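Local coordinates for protein enterotoxin type A (Staphylococcus aureus, PDB 1DYQ) that binds, in its natural form, MHC class II, partly through a zinc ion, and T-cell receptors as a superantigen, and causes staphylococcal food poisoning, at residues Ile30-Glu35 / Ala160-Gln165; Lys36-Asn41 / Asp87-Tyr92; Leu69-Ser74 / Cys107-Val112. The protein carries 3 engineered substitutions. One frame throughout, in Å; residues are numbered along the deposited sequence.

Contact 1: residues Ile30-Glu35 / Ala160-Gln165; sequences IYYYNE and ARRYLQ
Arg-161 lies across the phenol of Tyr-31, its guanidinium and the ring only 14° from parallel. The CH-pi contact is centred over the ring, with CD of Arg-161 3.6 Å from the centroid of the Tyr-31 ring. The extended chain from CG to NE carries the guanidinium over the hydroxyl end of the ring, with Tyr-31 OH 3.4 Å from Arg-161 CZ, over the guanidinium face. One helical turn on, Gln-165 meets Tyr-32 in a second CH-pi contact, CG of Gln-165 standing 3.7 Å from the Tyr-32 ring centroid and displaced toward the rim. That CG, anti to the backbone N (chi1 -177°), is placed over the ring; the bend at chi2 then directs the amide onward, where Gln-165 OE1 accepts from the backbone N of Tyr-171.

Arg-162 supplies the polar link, reaching the backbone of Tyr-32 and the side chain of Asn-34. Its NH1 donates to Tyr-32 O at 2.9 Å with an N-H...O angle of 142°, and NH2 comes within 3.0 Å of Asn-34 OD1. A bend at chi3 turns the guanidinium toward these groups, and Arg-162 NE donates to a water that also accepts from Asn-34 ND2. That amide is oriented from its own side of the contact, since Asn-34 ND2 also donates to Ile-30 O at 2.9 Å.

Farther out, Asp-157 forms a salt bridge with Arg-161, Tyr-214 bonds the hydroxyl of Tyr-31, Glu-166 that of Tyr-32, and Lys-36 donates to Asn-34 OD1. The segments thus join the OB-fold and beta-grasp domains of the toxin through aliphatic carbons laid on aromatic faces and an arginine bound to the backbone carbonyl of Tyr-32; the nearby Asp-157 probably offsets much of the charge of Arg-161.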
loop_
_atom_site.group_PDB
_atom_site.type_symbol
_atom_site.label_atom_id
_atom_site.label_comp_id
_atom_site.label_asym_id
_atom_site.label_seq_id
_atom_site.Cartn_x
_atom_site.Cartn_y
_atom_site.Cartn_z
ATOM N N ILE A 30 -4.505 7.952 -4.840
ATOM C CA ILE A 30 -4.377 6.850 -3.864
ATOM C C ILE A 30 -3.004 6.754 -3.282
ATOM O O ILE A 30 -2.809 6.302 -2.154
ATOM C CB ILE A 30 -4.887 5.536 -4.445
ATOM C CG1 ILE A 30 -5.324 4.531 -3.382
ATOM C CG2 ILE A 30 -3.837 4.881 -5.338
ATOM C CD1 ILE A 30 -5.447 5.016 -1.991
ATOM N N TYR A 31 -1.949 7.278 -3.995
ATOM C CA TYR A 31 -0.609 7.259 -3.400
ATOM C C TYR A 31 -0.106 8.583 -2.944
ATOM O O TYR A 31 1.018 8.647 -2.345
ATOM C CB TYR A 31 0.388 6.652 -4.455
ATOM C CG TYR A 31 0.151 5.175 -4.596
ATOM C CD1 TYR A 31 0.480 4.324 -3.516
ATOM C CD2 TYR A 31 -0.353 4.581 -5.731
ATOM C CE1 TYR A 31 0.263 2.967 -3.611
ATOM C CE2 TYR A 31 -0.563 3.236 -5.837
ATOM C CZ TYR A 31 -0.273 2.406 -4.756
ATOM O OH TYR A 31 -0.442 1.062 -4.844
ATOM N N TYR A 32 -0.808 9.700 -3.095
ATOM C CA TYR A 32 -0.314 11.001 -2.704
ATOM C C TYR A 32 -1.356 11.909 -2.044
ATOM O O TYR A 32 -0.968 12.775 -1.284
ATOM C CB TYR A 32 0.263 11.684 -3.961
ATOM C CG TYR A 32 1.078 12.926 -3.728
ATOM C CD1 TYR A 32 2.292 12.873 -3.062
ATOM C CD2 TYR A 32 0.641 14.144 -4.248
ATOM C CE1 TYR A 32 3.048 14.031 -2.878
ATOM C CE2 TYR A 32 1.393 15.299 -4.062
ATOM C CZ TYR A 32 2.570 15.225 -3.368
ATOM O OH TYR A 32 3.309 16.383 -3.190
ATOM N N TYR A 33 -2.640 11.624 -2.277
ATOM C CA TYR A 33 -3.688 12.453 -1.624
ATOM C C TYR A 33 -4.622 11.525 -0.821
ATOM O O TYR A 33 -5.801 11.844 -0.624
ATOM C CB TYR A 33 -4.500 13.192 -2.663
ATOM C CG TYR A 33 -3.754 14.206 -3.507
ATOM C CD1 TYR A 33 -3.044 15.234 -2.937
ATOM C CD2 TYR A 33 -3.809 14.102 -4.895
ATOM C CE1 TYR A 33 -2.372 16.165 -3.730
ATOM C CE2 TYR A 33 -3.171 15.049 -5.697
ATOM C CZ TYR A 33 -2.454 16.041 -5.098
ATOM O OH TYR A 33 -1.833 16.998 -5.901
ATOM N N ASN A 34 -4.079 10.469 -0.286
ATOM C CA ASN A 34 -4.866 9.450 0.411
ATOM C C ASN A 34 -5.144 9.809 1.874
ATOM O O ASN A 34 -4.737 10.809 2.416
ATOM C CB ASN A 34 -4.191 8.095 0.310
ATOM C CG ASN A 34 -2.828 8.003 0.947
ATOM O OD1 ASN A 34 -2.504 8.697 1.904
ATOM N ND2 ASN A 34 -1.978 7.075 0.467
ATOM N N GLU A 35 -5.988 8.940 2.473
ATOM C CA GLU A 35 -6.309 9.038 3.900
ATOM C C GLU A 35 -5.960 7.677 4.518
ATOM O O GLU A 35 -6.383 6.638 3.957
ATOM C CB GLU A 35 -7.825 9.269 4.108
ATOM C CG GLU A 35 -8.328 10.573 3.481
ATOM C CD GLU A 35 -9.766 10.884 3.925
ATOM O OE1 GLU A 35 -10.675 10.127 3.593
ATOM O OE2 GLU A 35 -9.934 11.928 4.596
ATOM N N ALA A 160 6.857 4.274 -0.131
ATOM C CA ALA A 160 7.772 4.394 -1.303
ATOM C C ALA A 160 7.151 5.173 -2.428
ATOM O O ALA A 160 7.755 6.123 -2.953
ATOM C CB ALA A 160 8.204 3.011 -1.772
ATOM N N ARG A 161 5.870 4.875 -2.759
ATOM C CA ARG A 161 5.250 5.599 -3.865
ATOM C C ARG A 161 4.936 7.023 -3.549
ATOM O O ARG A 161 4.954 7.869 -4.463
ATOM C CB ARG A 161 4.003 4.837 -4.366
ATOM C CG ARG A 161 4.319 3.416 -4.792
ATOM C CD ARG A 161 3.283 2.928 -5.809
ATOM N NE ARG A 161 3.164 1.506 -5.795
ATOM C CZ ARG A 161 2.450 0.745 -6.624
ATOM N NH1 ARG A 161 1.826 1.285 -7.661
ATOM N NH2 ARG A 161 2.354 -0.561 -6.408
ATOM N N ARG A 162 4.734 7.415 -2.282
ATOM C CA ARG A 162 4.520 8.804 -1.937
ATOM C C ARG A 162 5.800 9.622 -2.262
ATOM O O ARG A 162 5.703 10.642 -2.905
ATOM C CB ARG A 162 4.181 9.017 -0.465
ATOM C CG ARG A 162 3.984 10.485 -0.094
ATOM C CD ARG A 162 3.485 10.616 1.362
ATOM N NE ARG A 162 2.082 10.204 1.389
ATOM C CZ ARG A 162 1.064 10.926 0.972
ATOM N NH1 ARG A 162 1.214 12.151 0.520
ATOM N NH2 ARG A 162 -0.158 10.367 0.969
ATOM N N TYR A 163 6.932 8.980 -1.957
ATOM C CA TYR A 163 8.229 9.627 -2.302
ATOM C C TYR A 163 8.405 9.664 -3.806
ATOM O O TYR A 163 8.882 10.721 -4.320
ATOM C CB TYR A 163 9.357 8.823 -1.638
ATOM C CG TYR A 163 10.746 9.280 -2.113
ATOM C CD1 TYR A 163 11.294 10.447 -1.649
ATOM C CD2 TYR A 163 11.412 8.500 -3.043
ATOM C CE1 TYR A 163 12.555 10.856 -2.100
ATOM C CE2 TYR A 163 12.667 8.925 -3.518
ATOM C CZ TYR A 163 13.203 10.077 -3.026
ATOM O OH TYR A 163 14.465 10.475 -3.469
ATOM N N LEU A 164 8.037 8.640 -4.542
ATOM C CA LEU A 164 8.188 8.666 -6.003
ATOM C C LEU A 164 7.352 9.776 -6.601
ATOM O O LEU A 164 7.750 10.403 -7.583
ATOM C CB LEU A 164 7.898 7.338 -6.647
ATOM C CG LEU A 164 8.767 6.150 -6.201
ATOM C CD1 LEU A 164 8.360 4.873 -6.888
ATOM C CD2 LEU A 164 10.258 6.482 -6.465
ATOM N N GLN A 165 6.149 9.997 -6.064
ATOM C CA GLN A 165 5.346 11.129 -6.571
ATOM C C GLN A 165 6.018 12.442 -6.260
ATOM O O GLN A 165 6.117 13.323 -7.147
ATOM C CB GLN A 165 3.932 11.053 -5.905
ATOM C CG GLN A 165 3.020 12.166 -6.449
ATOM C CD GLN A 165 2.769 12.004 -7.937
ATOM O OE1 GLN A 165 2.586 10.943 -8.487
ATOM N NE2 GLN A 165 2.781 13.172 -8.615
HETATM O O HOH W 1 -2.267 12.088 1.751
HETATM O O HOH W 2 0.895 7.545 1.828
#

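Contact 2: residues Lys36-Asn41 / Asp87-Tyr92; sequences KAKTEN and DLYGAY
Thr-39 and Leu-88 form a hydrogen-bonded pair of two antiparallel strands whose axes come within 4.5 Å. Leu-88 N donates to Thr-39 O at 2.9 Å and 175°, and Thr-39 N returns a longer bond to Leu-88 O. Ala-37 and Gly-90 repeat the reciprocal pairing, with Ala-37 N 2.8 Å from Gly-90 O. This backbone pairing, with buried Ala-37 and Leu-88 on the inner face, is the tight part. Beside them Thr-39 CG2 lies 3.7 Å from Leu-88 CD1, and the edge of the Tyr-92 ring reaches Ala-37 N.

The solvent side is the other face, where exposed Lys-38 and partly exposed Lys-36 border the buried Tyr-89. Lys-38 runs alongside that tyrosine, its chi1 of -157° sending CG out beside the ring, 3.4 Å from Tyr-89 CD2; Lys-36 follows more loosely. Water bridges Glu-40 OE2 to Leu-88 O here, and at the outer edge of strand 36-39 a second water joins Lys-36 O to Tyr-92 OH. At the far end Asn-41 N donates to Asp-87 OD1 at 2.9 Å. Glu-40 OE1 lies only 3.2 Å from Asp-87 OD2, a like-charge approach that His-115, bonded to Asp-87 OD1, may ease.

Strand 36-39 is an outer strand of the five-stranded OB-fold sheet. Leu-88 and Ala-37 pack inward on Leu-68 of strand 67-71, whereas Tyr-89 rests against Leu-158 of helix 153-168.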
loop_
_atom_site.group_PDB
_atom_site.type_symbol
_atom_site.label_atom_id
_atom_site.label_comp_id
_atom_site.label_asym_id
_atom_site.label_seq_id
_atom_site.Cartn_x
_atom_site.Cartn_y
_atom_site.Cartn_z
ATOM N N LYS A 36 -5.111 7.661 5.536
ATOM C CA LYS A 36 -4.635 6.403 6.079
ATOM C C LYS A 36 -5.029 6.133 7.523
ATOM O O LYS A 36 -5.105 7.068 8.351
ATOM C CB LYS A 36 -3.069 6.390 6.020
ATOM C CG LYS A 36 -2.579 6.284 4.573
ATOM C CD LYS A 36 -1.033 6.267 4.559
ATOM C CE LYS A 36 -0.447 7.588 4.985
ATOM N NZ LYS A 36 -0.933 8.745 4.190
ATOM N N ALA A 37 -5.338 4.890 7.779
ATOM C CA ALA A 37 -5.554 4.413 9.162
ATOM C C ALA A 37 -4.172 3.941 9.655
ATOM O O ALA A 37 -3.582 3.058 9.038
ATOM C CB ALA A 37 -6.529 3.253 9.176
ATOM N N LYS A 38 -3.690 4.575 10.694
ATOM C CA LYS A 38 -2.362 4.246 11.248
ATOM C C LYS A 38 -2.488 4.297 12.773
ATOM O O LYS A 38 -2.415 5.395 13.341
ATOM C CB LYS A 38 -1.347 5.273 10.763
ATOM C CG LYS A 38 0.096 4.806 10.775
ATOM C CD LYS A 38 1.045 5.992 10.605
ATOM C CE LYS A 38 1.863 6.200 11.870
ATOM N NZ LYS A 38 2.659 4.972 12.190
ATOM N N THR A 39 -2.820 3.178 13.371
ATOM C CA THR A 39 -3.108 3.135 14.815
ATOM C C THR A 39 -2.623 1.817 15.382
ATOM O O THR A 39 -2.465 0.828 14.658
ATOM C CB THR A 39 -4.615 3.300 15.080
ATOM O OG1 THR A 39 -4.877 3.365 16.495
ATOM C CG2 THR A 39 -5.388 2.129 14.508
ATOM N N GLU A 40 -2.322 1.779 16.682
ATOM C CA GLU A 40 -1.785 0.595 17.302
ATOM C C GLU A 40 -2.738 0.007 18.353
ATOM O O GLU A 40 -3.509 0.773 18.937
ATOM C CB GLU A 40 -0.441 0.879 17.990
ATOM C CG GLU A 40 0.422 1.897 17.252
ATOM C CD GLU A 40 0.922 1.359 15.931
ATOM O OE1 GLU A 40 1.448 0.231 15.909
ATOM O OE2 GLU A 40 0.775 2.076 14.909
ATOM N N ASN A 41 -2.624 -1.270 18.577
ATOM C CA ASN A 41 -3.269 -1.973 19.675
ATOM C C ASN A 41 -4.779 -1.870 19.641
ATOM O O ASN A 41 -5.429 -1.482 20.628
ATOM C CB ASN A 41 -2.719 -1.445 21.009
ATOM C CG ASN A 41 -2.954 -2.416 22.153
ATOM O OD1 ASN A 41 -3.208 -1.975 23.291
ATOM N ND2 ASN A 41 -2.834 -3.698 21.900
ATOM N N ASP A 87 -2.250 -3.911 14.850
ATOM C CA ASP A 87 -1.923 -2.584 14.417
ATOM C C ASP A 87 -2.395 -2.439 12.945
ATOM O O ASP A 87 -2.427 -3.444 12.239
ATOM C CB ASP A 87 -0.429 -2.291 14.483
ATOM C CG ASP A 87 0.156 -2.518 15.867
ATOM O OD1 ASP A 87 -0.550 -2.246 16.875
ATOM O OD2 ASP A 87 1.320 -2.967 15.937
ATOM N N LEU A 88 -2.775 -1.238 12.609
ATOM C CA LEU A 88 -3.286 -0.941 11.273
ATOM C C LEU A 88 -2.377 0.080 10.570
ATOM O O LEU A 88 -1.908 1.026 11.152
ATOM C CB LEU A 88 -4.693 -0.311 11.364
ATOM C CG LEU A 88 -5.706 -1.171 12.176
ATOM C CD1 LEU A 88 -7.023 -0.343 12.235
ATOM C CD2 LEU A 88 -5.943 -2.483 11.518
ATOM N N TYR A 89 -2.195 -0.165 9.263
ATOM C CA TYR A 89 -1.498 0.821 8.428
ATOM C C TYR A 89 -1.948 0.601 6.975
ATOM O O TYR A 89 -1.573 -0.361 6.334
ATOM C CB TYR A 89 0.037 0.688 8.500
ATOM C CG TYR A 89 0.773 1.865 7.868
ATOM C CD1 TYR A 89 0.657 2.155 6.509
ATOM C CD2 TYR A 89 1.608 2.654 8.634
ATOM C CE1 TYR A 89 1.304 3.247 5.945
ATOM C CE2 TYR A 89 2.270 3.743 8.084
ATOM C CZ TYR A 89 2.140 4.008 6.747
ATOM O OH TYR A 89 2.777 5.105 6.197
ATOM N N GLY A 90 -2.926 1.418 6.549
ATOM C CA GLY A 90 -3.453 1.211 5.190
ATOM C C GLY A 90 -4.276 2.415 4.751
ATOM O O GLY A 90 -4.680 3.227 5.585
ATOM N N ALA A 91 -4.533 2.497 3.459
ATOM C CA ALA A 91 -5.288 3.640 2.927
ATOM C C ALA A 91 -6.770 3.212 2.862
ATOM O O ALA A 91 -7.087 2.212 2.243
ATOM C CB ALA A 91 -4.814 3.889 1.474
ATOM N N TYR A 92 -7.623 4.099 3.373
ATOM C CA TYR A 92 -9.065 3.755 3.370
ATOM C C TYR A 92 -9.854 4.737 2.532
ATOM O O TYR A 92 -9.457 5.865 2.298
ATOM C CB TYR A 92 -9.593 3.765 4.818
ATOM C CG TYR A 92 -9.542 5.097 5.524
ATOM C CD1 TYR A 92 -10.479 6.095 5.284
ATOM C CD2 TYR A 92 -8.495 5.405 6.401
ATOM C CE1 TYR A 92 -10.399 7.326 5.873
ATOM C CE2 TYR A 92 -8.419 6.643 7.022
ATOM C CZ TYR A 92 -9.376 7.605 6.762
ATOM O OH TYR A 92 -9.289 8.830 7.364
HETATM O O HOH W 3 -6.624 9.379 8.335
HETATM O O HOH W 4 0.579 1.100 12.355
#

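Contact 3: residues Leu69-Ser74 / Cys107-Val112; sequences LVRFDS and CMYGGV. Engineered in segment 69-74: Arg-71 (natural residue Asp).
Arg-71, an engineered residue (aspartate in the natural toxin), has the most surface buried here and stands beside Tyr-109 on the same face of the sheet. A bend at chi3 (60°) lays its guanidinium with one face toward Tyr-109 CE1, 38° from the ring plane; Arg-71 NH1 is 3.7 Å from that carbon and also donates to Gln-96 O. The hydroxyl of Tyr-109 bonds Asn-208 O.

Cys-107, next in buried surface, adds sulfur to the same face: its SG lies 3.8 Å from Leu-69 CD2 and closes the disulfide with Cys-97. Val-70 points to the other face, where its CG2 is 3.9 Å from Met-108 CE and its CG1 3.8 Å from Val-112 CG2. Val-112 CG2 also meets the edge of the Phe-72 ring.

Parallel pairing fixes this register, Met-108 N donating to Leu-69 O and Arg-71 N to Met-108 O at 2.9 Å and 163°. Gly-110 N continues it to Arg-71 O.

In the OB-fold sheet strand 67-71 runs between strands 105-114 and 52-55, and strand 105-114 is flanked on its other side by strand 86-91. Helix 75-81 covers Phe-72 through Ile-77 and Val-78.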
loop_
_atom_site.group_PDB
_atom_site.type_symbol
_atom_site.label_atom_id
_atom_site.label_comp_id
_atom_site.label_asym_id
_atom_site.label_seq_id
_atom_site.Cartn_x
_atom_site.Cartn_y
_atom_site.Cartn_z
ATOM N N LEU A 69 -14.072 -0.686 7.786
ATOM C CA LEU A 69 -14.200 -2.050 7.397
ATOM C C LEU A 69 -12.919 -2.560 6.720
ATOM O O LEU A 69 -12.578 -1.961 5.683
ATOM C CB LEU A 69 -15.394 -2.251 6.448
ATOM C CG LEU A 69 -15.661 -3.678 6.037
ATOM C CD1 LEU A 69 -16.085 -4.540 7.232
ATOM C CD2 LEU A 69 -16.688 -3.785 4.920
ATOM N N VAL A 70 -12.278 -3.539 7.276
ATOM C CA VAL A 70 -11.056 -4.104 6.654
ATOM C C VAL A 70 -11.442 -5.312 5.864
ATOM O O VAL A 70 -12.133 -6.235 6.377
ATOM C CB VAL A 70 -9.991 -4.439 7.697
ATOM C CG1 VAL A 70 -8.730 -4.971 6.992
ATOM C CG2 VAL A 70 -9.655 -3.228 8.543
ATOM N N ARG A 71 -11.056 -5.409 4.601
ATOM C CA ARG A 71 -11.405 -6.457 3.690
ATOM C C ARG A 71 -10.205 -7.378 3.373
ATOM O O ARG A 71 -9.105 -6.816 3.197
ATOM C CB ARG A 71 -11.929 -5.897 2.351
ATOM C CG ARG A 71 -13.097 -4.934 2.499
ATOM C CD ARG A 71 -13.594 -4.397 1.131
ATOM N NE ARG A 71 -14.033 -5.487 0.289
ATOM C CZ ARG A 71 -14.328 -5.433 -1.000
ATOM N NH1 ARG A 71 -14.254 -4.304 -1.672
ATOM N NH2 ARG A 71 -14.685 -6.567 -1.633
ATOM N N PHE A 72 -10.409 -8.646 3.457
ATOM C CA PHE A 72 -9.339 -9.627 3.183
ATOM C C PHE A 72 -9.764 -10.578 2.071
ATOM O O PHE A 72 -10.936 -10.802 1.789
ATOM C CB PHE A 72 -9.058 -10.420 4.466
ATOM C CG PHE A 72 -8.678 -9.621 5.651
ATOM C CD1 PHE A 72 -7.362 -9.182 5.862
ATOM C CD2 PHE A 72 -9.626 -9.219 6.586
ATOM C CE1 PHE A 72 -7.024 -8.447 6.973
ATOM C CE2 PHE A 72 -9.294 -8.481 7.697
ATOM C CZ PHE A 72 -7.977 -8.108 7.916
ATOM N N ASP A 73 -8.768 -11.302 1.526
ATOM C CA ASP A 73 -9.003 -12.225 0.447
ATOM C C ASP A 73 -9.715 -13.503 0.885
ATOM O O ASP A 73 -10.368 -14.115 0.012
ATOM C CB ASP A 73 -7.661 -12.689 -0.176
ATOM C CG ASP A 73 -7.118 -11.833 -1.249
ATOM O OD1 ASP A 73 -7.722 -10.863 -1.722
ATOM O OD2 ASP A 73 -5.920 -12.119 -1.658
ATOM N N SER A 74 -9.479 -13.985 2.075
ATOM C CA SER A 74 -9.916 -15.310 2.475
ATOM C C SER A 74 -10.149 -15.457 3.956
ATOM O O SER A 74 -9.787 -14.639 4.781
ATOM C CB SER A 74 -8.776 -16.313 2.065
ATOM O OG SER A 74 -7.680 -16.122 2.969
ATOM N N CYS A 107 -13.630 1.657 3.665
ATOM C CA CYS A 107 -13.015 0.360 3.543
ATOM C C CYS A 107 -11.507 0.458 3.248
ATOM O O CYS A 107 -11.040 1.380 2.589
ATOM C CB CYS A 107 -13.683 -0.461 2.419
ATOM S SG CYS A 107 -15.433 -0.866 2.853
ATOM N N MET A 108 -10.791 -0.486 3.812
ATOM C CA MET A 108 -9.338 -0.635 3.540
ATOM C C MET A 108 -9.091 -2.068 3.144
ATOM O O MET A 108 -9.787 -2.995 3.647
ATOM C CB MET A 108 -8.608 -0.273 4.811
ATOM C CG MET A 108 -7.235 -0.774 5.068
ATOM S SD MET A 108 -6.543 0.166 6.481
ATOM C CE MET A 108 -6.524 -1.093 7.719
ATOM N N TYR A 109 -8.138 -2.344 2.269
ATOM C CA TYR A 109 -7.765 -3.665 1.867
ATOM C C TYR A 109 -6.537 -4.148 2.650
ATOM O O TYR A 109 -5.491 -3.486 2.556
ATOM C CB TYR A 109 -7.430 -3.704 0.382
ATOM C CG TYR A 109 -8.560 -3.468 -0.585
ATOM C CD1 TYR A 109 -9.520 -4.458 -0.783
ATOM C CD2 TYR A 109 -8.574 -2.337 -1.387
ATOM C CE1 TYR A 109 -10.519 -4.271 -1.741
ATOM C CE2 TYR A 109 -9.551 -2.160 -2.346
ATOM C CZ TYR A 109 -10.523 -3.122 -2.488
ATOM O OH TYR A 109 -11.467 -2.964 -3.500
ATOM N N GLY A 110 -6.709 -5.141 3.494
ATOM C CA GLY A 110 -5.546 -5.565 4.323
ATOM C C GLY A 110 -5.077 -4.478 5.246
ATOM O O GLY A 110 -5.857 -3.704 5.830
ATOM N N GLY A 111 -3.743 -4.348 5.410
ATOM C CA GLY A 111 -3.174 -3.327 6.266
ATOM C C GLY A 111 -3.006 -3.746 7.719
ATOM O O GLY A 111 -2.731 -2.840 8.539
ATOM N N VAL A 112 -3.251 -4.999 8.064
ATOM C CA VAL A 112 -3.268 -5.387 9.482
ATOM C C VAL A 112 -2.079 -6.257 9.856
ATOM O O VAL A 112 -1.710 -7.171 9.133
ATOM C CB VAL A 112 -4.566 -6.203 9.731
ATOM C CG1 VAL A 112 -4.725 -6.558 11.208
ATOM C CG2 VAL A 112 -5.756 -5.380 9.265
HETATM O O HOH W 5 -13.447 -3.599 -4.753
#

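In the fold
Contacts 2 and 3 belong to one sheet, their centres 11 Å apart: strands 86-91 and 105-114 are neighbours, Tyr-89 N lies 2.8 Å from Gly-111 O in a probable hydrogen bond, and Leu-88 CD2 packs 3.7 Å from Val-112 CG2. Contact 1 ties helix 23-32 and the short loop after it, which leads into strand 36-39, to helix 153-168 of the beta-grasp part. Glu-35 O is 2.9 Å from Tyr-92 N, also a probable hydrogen bond, while Ile-30 CD1 touches Ala-91 CB at 3.7 Å. Contacts 1 and 3 do not touch; their centres are about 19 Å apart. All three lie away from the zinc ion, which His-188, His-226 and Asp-228 hold.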